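Sweet protein mabinlin-2 chain B (Capparis masaikai, PDB 2DS2) is the large-chain part of a heat-stable 2S seed storage albumin that stores nutrients in the seed and elicits a sweet taste. Local coordinates at residues Phe49-Asn54 with Gly65-Ala71; Leu7-Cys11 with Leu55-Cys59. All blocks are in the same frame, centred on the assembly; numbering follows the deposited sequence.

Contact 1 of 2, residues Phe49-Asn54 with Gly65-Ala71; sequences FDAARN and GACPFRA
In this 2S albumin chain the C-terminal tail, residues 65-71, folds back in irregular form along the last helix, and Cys-67, Phe-69 and Ala-71 meet residues 49-54 in turn. A backbone hydrogen bond runs from Cys-67 N to Arg-53 O at 2.8 Å; the same oxygen receives a CA-H...O contact from Ala-66 CA at 3.1 Å. Farther along, Phe-49 CG lies beside the backbone N and anti to the carbonyl carbon (chi1 -77°), which carries the ring out to the tail. Ala-71 CA sits over the ring centre, 3.8 Å from the Phe-49 centroid, in a CH-pi contact, with Ala-71 CB over the same face. Phe-69 CE1 comes to the edge of that ring, 3.9 Å from Phe-49 CD1, and the methyl Ala-52 CB meets the edge of the Phe-69 ring at CZ, 3.7 Å away. On the helix, Arg-53 NH1 forms a salt bridge with Asp-50 OD2 at 2.6 Å, anchoring the end of the arginine. Replacing Phe-49 with an alanine would probably strip Ala-71 of its ring face and open a gap beside Phe-69. Helix 22-36 backs the contact: Phe-49 and Ala-52 touch Ala-30, Phe-69 touches Arg-27, and Cys-67 is disulfide-bonded to Cys-23.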
# COMPACT_ATOMS: atom_id res chain seq x y z
N PHE B 49 -4.31 -4.90 4.99
CA PHE B 49 -4.66 -3.49 5.15
C PHE B 49 -3.83 -2.75 6.19
O PHE B 49 -3.57 -1.55 6.04
CB PHE B 49 -6.16 -3.36 5.43
CG PHE B 49 -7.01 -3.55 4.21
CD1 PHE B 49 -7.23 -2.48 3.34
CD2 PHE B 49 -7.52 -4.80 3.88
CE1 PHE B 49 -7.95 -2.66 2.16
CE2 PHE B 49 -8.25 -4.98 2.71
CZ PHE B 49 -8.46 -3.91 1.85
N ASP B 50 -3.41 -3.45 7.24
CA ASP B 50 -2.56 -2.81 8.25
C ASP B 50 -1.26 -2.40 7.58
O ASP B 50 -0.76 -1.30 7.79
CB ASP B 50 -2.24 -3.78 9.39
CG ASP B 50 -3.31 -3.79 10.45
OD1 ASP B 50 -3.22 -4.62 11.38
OD2 ASP B 50 -4.24 -2.95 10.36
N ALA B 51 -0.71 -3.30 6.76
CA ALA B 51 0.53 -3.04 6.05
C ALA B 51 0.40 -1.81 5.16
O ALA B 51 1.26 -0.93 5.17
CB ALA B 51 0.93 -4.27 5.22
N ALA B 52 -0.68 -1.76 4.39
CA ALA B 52 -0.92 -0.63 3.49
C ALA B 52 -1.08 0.67 4.26
O ALA B 52 -0.43 1.66 3.95
CB ALA B 52 -2.16 -0.89 2.63
N ARG B 53 -1.94 0.64 5.28
CA ARG B 53 -2.20 1.82 6.10
C ARG B 53 -0.96 2.43 6.75
O ARG B 53 -0.85 3.66 6.85
CB ARG B 53 -3.22 1.47 7.20
CG ARG B 53 -4.64 1.31 6.68
CD ARG B 53 -5.64 0.97 7.77
NE ARG B 53 -5.60 -0.45 8.14
CZ ARG B 53 -6.55 -1.07 8.82
NH1 ARG B 53 -6.44 -2.36 9.11
NH2 ARG B 53 -7.63 -0.39 9.21
N ASN B 54 -0.03 1.58 7.19
CA ASN B 54 1.19 2.03 7.86
C ASN B 54 2.33 2.49 6.96
O ASN B 54 3.29 3.08 7.44
CB ASN B 54 1.76 0.92 8.76
CG ASN B 54 0.92 0.68 9.99
OD1 ASN B 54 0.47 1.62 10.65
ND2 ASN B 54 0.72 -0.59 10.33
N GLY B 65 0.37 10.20 8.70
CA GLY B 65 0.42 9.05 9.58
C GLY B 65 -0.27 7.88 8.93
O GLY B 65 -0.50 7.88 7.71
N ALA B 66 -0.59 6.86 9.72
CA ALA B 66 -1.27 5.68 9.20
C ALA B 66 -2.60 6.08 8.56
O ALA B 66 -3.37 6.85 9.14
CB ALA B 66 -1.50 4.68 10.33
N CYS B 67 -2.86 5.55 7.37
CA CYS B 67 -4.09 5.84 6.66
C CYS B 67 -5.23 5.12 7.35
O CYS B 67 -5.17 3.91 7.57
CB CYS B 67 -4.01 5.37 5.20
SG CYS B 67 -2.71 6.17 4.21
N PRO B 68 -6.29 5.84 7.73
CA PRO B 68 -7.40 5.19 8.40
C PRO B 68 -8.44 4.58 7.46
O PRO B 68 -9.58 4.37 7.87
CB PRO B 68 -7.99 6.31 9.25
CG PRO B 68 -7.83 7.49 8.34
CD PRO B 68 -6.41 7.31 7.81
N PHE B 69 -8.05 4.29 6.22
CA PHE B 69 -9.02 3.73 5.29
C PHE B 69 -9.51 2.34 5.69
O PHE B 69 -8.75 1.52 6.21
CB PHE B 69 -8.49 3.72 3.84
CG PHE B 69 -7.15 3.05 3.66
CD1 PHE B 69 -6.95 1.72 3.98
CD2 PHE B 69 -6.09 3.75 3.09
CE1 PHE B 69 -5.73 1.09 3.75
CE2 PHE B 69 -4.86 3.14 2.84
CZ PHE B 69 -4.68 1.81 3.17
N ARG B 70 -10.80 2.12 5.47
CA ARG B 70 -11.48 0.87 5.81
C ARG B 70 -11.07 -0.31 4.92
O ARG B 70 -10.55 -0.13 3.82
CB ARG B 70 -13.00 1.07 5.73
CG ARG B 70 -13.45 2.05 4.65
CD ARG B 70 -13.24 3.50 5.09
NE ARG B 70 -13.39 4.45 4.00
CZ ARG B 70 -12.54 4.56 2.98
NH1 ARG B 70 -11.48 3.76 2.91
NH2 ARG B 70 -12.75 5.46 2.03
N ALA B 71 -11.32 -1.52 5.42
CA ALA B 71 -10.99 -2.75 4.71
C ALA B 71 -12.20 -3.31 3.97
O ALA B 71 -12.65 -4.41 4.34
CB ALA B 71 -10.45 -3.78 5.70

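Contact 2 of 2, residues Leu7-Cys11 with Leu55-Cys59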
# COMPACT_ATOMS: atom_id res chain seq x y z
N LEU B 7 10.16 -3.07 -0.32
CA LEU B 7 9.86 -1.91 0.51
C LEU B 7 10.56 -0.65 -0.01
O LEU B 7 9.94 0.39 -0.19
CB LEU B 7 10.26 -2.16 1.97
CG LEU B 7 9.96 -1.07 3.00
CD1 LEU B 7 10.91 0.11 2.81
CD2 LEU B 7 8.50 -0.63 2.89
N ARG B 8 11.87 -0.76 -0.24
CA ARG B 8 12.64 0.38 -0.72
C ARG B 8 12.01 0.98 -1.98
O ARG B 8 11.75 2.19 -2.04
CB ARG B 8 14.08 -0.04 -1.00
CG ARG B 8 15.02 1.13 -1.27
CD ARG B 8 16.42 0.63 -1.63
NE ARG B 8 17.40 1.72 -1.66
CZ ARG B 8 18.69 1.55 -1.95
NH1 ARG B 8 19.16 0.34 -2.23
NH2 ARG B 8 19.51 2.60 -1.95
N GLN B 9 11.77 0.14 -2.98
CA GLN B 9 11.17 0.60 -4.23
C GLN B 9 9.80 1.20 -3.93
O GLN B 9 9.44 2.24 -4.48
CB GLN B 9 11.02 -0.56 -5.21
CG GLN B 9 12.32 -1.22 -5.64
CD GLN B 9 12.11 -2.35 -6.62
OE1 GLN B 9 11.30 -3.25 -6.38
NE2 GLN B 9 12.83 -2.33 -7.73
N CYS B 10 9.05 0.55 -3.06
CA CYS B 10 7.72 1.02 -2.70
C CYS B 10 7.79 2.44 -2.15
O CYS B 10 7.05 3.33 -2.58
CB CYS B 10 7.08 0.08 -1.66
SG CYS B 10 5.58 0.76 -0.88
N CYS B 11 8.69 2.67 -1.20
CA CYS B 11 8.81 4.00 -0.63
C CYS B 11 9.25 5.03 -1.67
O CYS B 11 8.79 6.17 -1.64
CB CYS B 11 9.77 3.98 0.56
SG CYS B 11 9.14 3.07 2.02
N LEU B 55 2.24 2.22 5.66
CA LEU B 55 3.32 2.61 4.78
C LEU B 55 3.76 4.07 4.84
O LEU B 55 4.95 4.36 4.71
CB LEU B 55 3.01 2.19 3.35
CG LEU B 55 3.47 0.75 3.08
CD1 LEU B 55 2.83 0.22 1.82
CD2 LEU B 55 4.98 0.74 2.97
N PRO B 56 2.83 5.02 5.05
CA PRO B 56 3.30 6.40 5.10
C PRO B 56 4.34 6.60 6.20
O PRO B 56 5.31 7.34 6.03
CB PRO B 56 2.03 7.20 5.34
CG PRO B 56 0.99 6.36 4.65
CD PRO B 56 1.36 4.97 5.12
N ASN B 57 4.13 5.93 7.33
CA ASN B 57 5.05 6.03 8.46
C ASN B 57 6.31 5.19 8.22
O ASN B 57 7.42 5.63 8.51
CB ASN B 57 4.37 5.59 9.75
CG ASN B 57 3.27 6.53 10.18
OD1 ASN B 57 3.42 7.75 10.11
ND2 ASN B 57 2.15 5.98 10.64
N ILE B 58 6.12 3.98 7.70
CA ILE B 58 7.23 3.09 7.42
C ILE B 58 8.20 3.73 6.43
O ILE B 58 9.41 3.51 6.50
CB ILE B 58 6.74 1.75 6.82
CG1 ILE B 58 5.80 1.06 7.81
CG2 ILE B 58 7.92 0.86 6.47
CD1 ILE B 58 5.21 -0.23 7.28
N CYS B 59 7.65 4.51 5.51
CA CYS B 59 8.44 5.19 4.49
C CYS B 59 8.94 6.55 4.95
O CYS B 59 9.69 7.21 4.23
CB CYS B 59 7.60 5.37 3.23
SG CYS B 59 7.28 3.83 2.32
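The hydrogen bond from Cys-59 N to Leu-55 O, 2.8 Å long, closes the last turn of segment 55-59 and joins the two residues that meet Cys-11 and Leu-7 across the contact. Cys-59 reaches Cys-11 in a disulfide. The SG atoms of Cys-11 and Cys-59 are 2.0 Å apart, and the bridge is twisted to a chi3 of -81°, near the right angle that an unstrained disulfide adopts. In both cysteines SG stands beside the backbone N and anti to the carbonyl carbon (chi1 -69° in Cys-11, -71° in Cys-59), which turns the two sulfurs into the space between the backbones and lets the CA atoms of Cys-11 and Cys-59 approach to 5.3 Å.

Alongside the bridge lies a small apolar layer. Leu-7 and Leu-55 lie alongside each other, pointing opposite ways, and meet through their methyls: Leu-7 CD2 lies 3.8 Å from Leu-55 CD2. The same Leu-7 methyl also touches Ile-58 CG2, at 3.9 Å, and is thus shared between two residues about one helical turn apart. Leu-55 spreads both its methyls against the sulfur of Cys-10, with CD1 3.9 Å from Cys-10 SG. That sulfur is itself bonded in a disulfide to the partner chain, so adjacent cysteines of one helix serve an interchain and an intrachain bridge, the Cys-Cys pair familiar from 2S albumins. Helix 6-14 is in this way pinned to the C-terminal end of helix 42-58, where Arg-15 NH2 hydrogen-bonds Cys-59 O; Leu-14 packs on both Leu-55 and Cys-59, and Leu-26 of helix 22-36 meets Leu-55.

Overall arrangement
Both contacts draw on helix 42-58, with centres about 13 Å apart: contact 1 uses its residues 49-54, and contact 2 the residues that follow directly, 55-59. Along the chain the order is 7-11, 49-54, 55-59, 65-71, so the segments of the two contacts alternate along the chain. The helix is thereby held by helix 6-14 through one disulfide and by the C-terminal tail, which a second disulfide fastens to helix 22-36. Pro-56, touching Cys-67 and Val-22, joins the two regions. Together they bind both ends of the chain to a compact, disulfide-linked helical fold of the prolamin clan, consistent with the heat stability of this protein.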